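Long-range contact in C-type lectin domain family 4 member F (Mus musculus, PDB 6JJJ), which serves as a Kupffer cell C-type lectin receptor with affinity for galactose and fucose and could be involved in endocytosis: residues G123-V131 against D137-P145. Residues are numbered along the deposited sequence; the frame is centred on the assembly and turned at random.
Sequences GEREDCVHV and DMACGSSYP. With CA (calcium ion), chain H; CA (calcium ion), chain G.
Glu126 and Asp137 meet at one calcium ion, beside the antiparallel hairpin of strands 128-131 and 135-138. With CG anti to the carbonyl carbon (chi1 -63°) and the chain extended beyond it, Glu126 brings OE1 to 2.2 Å from the metal. Asp137 reaches the same ion through its backbone O and, by a long contact of 2.8 Å, through its OD1. Asp116, Asn136 and a water complete this site, while the polar ends of Glu126 and Asp137 are hydrogen-bonded further to Trp118 and Asn117, respectively. Glu126 also reaches a second calcium through its backbone O, joined there by Asp127 OD1, 2.3 Å from this calcium, and by Asp86, Glu90 and Asn117. A beta bulge sets Asp127 and Cys128 together opposite Met138, and the Asp127 side chain points away from the 137-145 segment; Cys128 N donates to Met138 O at 3.1 Å, in the carbonyl plane, and the bond from Asp127 N is weak. From within the bulge, Cys128 SG is joined to Cys140 SG in a disulfide with chi3 near 98°, tying the strand to the turn at 139-142. Further along, the His130 ring presents its edge to the face of Tyr144, planes at 80° and centroids 4.3 Å apart, with ND1 over the centre of the tyrosine ring. Met138 CB lies over one face of the same imidazole, 4.1 Å from the His130 ring centroid, in a CH-pi contact. Paired calcium ligands beside a disulfide-tied hairpin are characteristic of the long-loop region of the C-type lectin fold, where the calcium held by Asp116, Glu126, Asn136 and Asp137 probably matches the sugar-binding ion of related lectins.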
loop_
_atom_site.group_PDB
_atom_site.type_symbol
_atom_site.label_atom_id
_atom_site.label_comp_id
_atom_site.label_asym_id
_atom_site.label_seq_id
_atom_site.Cartn_x
_atom_site.Cartn_y
_atom_site.Cartn_z
ATOM N N GLY A 123 -5.998 23.660 -34.017
ATOM C CA GLY A 123 -5.614 24.847 -34.765
ATOM C C GLY A 123 -5.252 25.862 -33.701
ATOM O O GLY A 123 -5.465 27.064 -33.865
ATOM N N GLU A 124 -4.631 25.362 -32.636
ATOM C CA GLU A 124 -4.512 26.068 -31.371
ATOM C C GLU A 124 -3.083 26.497 -31.075
ATOM O O GLU A 124 -2.117 25.993 -31.651
ATOM C CB GLU A 124 -5.004 25.196 -30.200
ATOM C CG GLU A 124 -5.221 23.712 -30.515
ATOM C CD GLU A 124 -6.013 22.989 -29.428
ATOM O OE1 GLU A 124 -6.118 23.530 -28.306
ATOM O OE2 GLU A 124 -6.511 21.872 -29.686
ATOM N N ARG A 125 -2.976 27.456 -30.156
ATOM C CA ARG A 125 -1.696 27.859 -29.594
ATOM C C ARG A 125 -1.331 26.836 -28.518
ATOM O O ARG A 125 -1.929 25.760 -28.431
ATOM C CB ARG A 125 -1.786 29.275 -29.038
ATOM C CG ARG A 125 -2.143 30.323 -30.079
ATOM C CD ARG A 125 -1.124 30.423 -31.192
ATOM N NE ARG A 125 -1.311 31.644 -31.971
ATOM C CZ ARG A 125 -2.183 31.769 -32.968
ATOM N NH1 ARG A 125 -2.963 30.753 -33.305
ATOM N NH2 ARG A 125 -2.280 32.918 -33.622
ATOM N N GLU A 126 -0.343 27.145 -27.682
ATOM C CA GLU A 126 0.062 26.255 -26.595
ATOM C C GLU A 126 -0.171 26.947 -25.258
ATOM O O GLU A 126 0.489 27.944 -24.948
ATOM C CB GLU A 126 1.525 25.844 -26.753
ATOM C CG GLU A 126 1.803 25.042 -28.018
ATOM C CD GLU A 126 3.218 24.514 -28.067
ATOM O OE1 GLU A 126 4.124 25.220 -27.580
ATOM O OE2 GLU A 126 3.421 23.397 -28.584
ATOM N N ASP A 127 -1.119 26.419 -24.471
ATOM C CA ASP A 127 -1.465 26.992 -23.174
ATOM C C ASP A 127 -1.484 25.947 -22.061
ATOM O O ASP A 127 -2.084 26.184 -21.008
ATOM C CB ASP A 127 -2.823 27.694 -23.234
ATOM C CG ASP A 127 -2.850 28.819 -24.235
ATOM O OD1 ASP A 127 -1.798 29.457 -24.432
ATOM O OD2 ASP A 127 -3.925 29.071 -24.816
ATOM N N CYS A 128 -0.850 24.798 -22.268
ATOM C CA CYS A 128 -0.810 23.744 -21.267
ATOM C C CYS A 128 0.583 23.138 -21.261
ATOM O O CYS A 128 1.262 23.098 -22.291
ATOM C CB CYS A 128 -1.873 22.668 -21.536
ATOM S SG CYS A 128 -3.576 23.240 -21.255
ATOM N N VAL A 129 1.012 22.689 -20.084
ATOM C CA VAL A 129 2.384 22.250 -19.862
ATOM C C VAL A 129 2.406 20.768 -19.522
ATOM O O VAL A 129 1.611 20.298 -18.702
ATOM C CB VAL A 129 3.055 23.066 -18.736
ATOM C CG1 VAL A 129 4.477 22.588 -18.504
ATOM C CG2 VAL A 129 3.018 24.551 -19.061
ATOM N N HIS A 130 3.331 20.037 -20.143
ATOM C CA HIS A 130 3.628 18.659 -19.769
ATOM C C HIS A 130 5.124 18.547 -19.490
ATOM O O HIS A 130 5.887 19.497 -19.695
ATOM C CB HIS A 130 3.180 17.669 -20.854
ATOM C CG HIS A 130 3.807 17.897 -22.195
ATOM N ND1 HIS A 130 3.223 17.465 -23.366
ATOM C CD2 HIS A 130 4.965 18.500 -22.554
ATOM C CE1 HIS A 130 3.990 17.797 -24.388
ATOM N NE2 HIS A 130 5.055 18.425 -23.923
ATOM N N VAL A 131 5.551 17.372 -19.029
ATOM C CA VAL A 131 6.939 17.161 -18.623
ATOM C C VAL A 131 7.439 15.834 -19.175
ATOM O O VAL A 131 6.791 14.798 -18.992
ATOM C CB VAL A 131 7.085 17.174 -17.086
ATOM C CG1 VAL A 131 8.550 17.111 -16.680
ATOM C CG2 VAL A 131 6.403 18.399 -16.496
ATOM N N ASP A 137 5.336 23.971 -22.985
ATOM C CA ASP A 137 3.947 24.350 -23.216
ATOM C C ASP A 137 3.441 23.654 -24.476
ATOM O O ASP A 137 4.188 23.446 -25.437
ATOM C CB ASP A 137 3.800 25.870 -23.316
ATOM C CG ASP A 137 4.430 26.456 -24.559
ATOM O OD1 ASP A 137 5.346 25.838 -25.136
ATOM O OD2 ASP A 137 3.995 27.560 -24.947
ATOM N N MET A 138 2.168 23.265 -24.459
ATOM C CA MET A 138 1.635 22.357 -25.462
ATOM C C MET A 138 0.180 22.704 -25.737
ATOM O O MET A 138 -0.485 23.362 -24.934
ATOM C CB MET A 138 1.771 20.899 -24.992
ATOM C CG MET A 138 1.245 19.861 -25.953
ATOM S SD MET A 138 2.126 19.922 -27.529
ATOM C CE MET A 138 1.102 18.853 -28.533
ATOM N N ALA A 139 -0.304 22.253 -26.892
ATOM C CA ALA A 139 -1.711 22.415 -27.228
ATOM C C ALA A 139 -2.561 21.608 -26.256
ATOM O O ALA A 139 -2.348 20.406 -26.075
ATOM C CB ALA A 139 -1.970 21.965 -28.663
ATOM N N CYS A 140 -3.520 22.278 -25.614
ATOM C CA CYS A 140 -4.266 21.633 -24.542
ATOM C C CYS A 140 -5.118 20.481 -25.060
ATOM O O CYS A 140 -5.291 19.479 -24.360
ATOM C CB CYS A 140 -5.128 22.667 -23.818
ATOM S SG CYS A 140 -4.177 24.008 -23.040
ATOM N N GLY A 141 -5.639 20.585 -26.282
ATOM C CA GLY A 141 -6.454 19.507 -26.812
ATOM C C GLY A 141 -5.717 18.194 -26.988
ATOM O O GLY A 141 -6.369 17.162 -27.188
ATOM N N SER A 142 -4.390 18.202 -26.913
ATOM C CA SER A 142 -3.619 16.984 -27.123
ATOM C C SER A 142 -3.765 16.046 -25.933
ATOM O O SER A 142 -3.798 16.479 -24.777
ATOM C CB SER A 142 -2.150 17.329 -27.349
ATOM O OG SER A 142 -2.006 18.181 -28.473
ATOM N N SER A 143 -3.856 14.749 -26.222
ATOM C CA SER A 143 -4.143 13.746 -25.196
ATOM C C SER A 143 -2.845 13.120 -24.696
ATOM O O SER A 143 -2.369 12.116 -25.229
ATOM C CB SER A 143 -5.092 12.681 -25.735
ATOM O OG SER A 143 -6.419 13.165 -25.817
ATOM N N TYR A 144 -2.303 13.693 -23.631
ATOM C CA TYR A 144 -1.167 13.127 -22.925
ATOM C C TYR A 144 -1.632 12.493 -21.621
ATOM O O TYR A 144 -2.743 12.761 -21.149
ATOM C CB TYR A 144 -0.115 14.196 -22.601
ATOM C CG TYR A 144 0.644 14.712 -23.795
ATOM C CD1 TYR A 144 1.784 14.063 -24.252
ATOM C CD2 TYR A 144 0.230 15.856 -24.460
ATOM C CE1 TYR A 144 2.482 14.535 -25.342
ATOM C CE2 TYR A 144 0.921 16.334 -25.550
ATOM C CZ TYR A 144 2.046 15.672 -25.987
ATOM O OH TYR A 144 2.736 16.154 -27.076
ATOM N N PRO A 145 -0.807 11.645 -21.006
ATOM C CA PRO A 145 -1.075 11.246 -19.613
ATOM C C PRO A 145 -0.808 12.415 -18.677
ATOM O O PRO A 145 -0.455 13.505 -19.138
ATOM C CB PRO A 145 -0.111 10.077 -19.380
ATOM C CG PRO A 145 0.997 10.300 -20.367
ATOM C CD PRO A 145 0.385 10.983 -21.568
HETATM CA CA CA H . 5.989 24.068 -27.211
HETATM CA CA CA G . 0.346 30.081 -23.958
HETATM O O HOH W 1 7.206 22.943 -28.785
#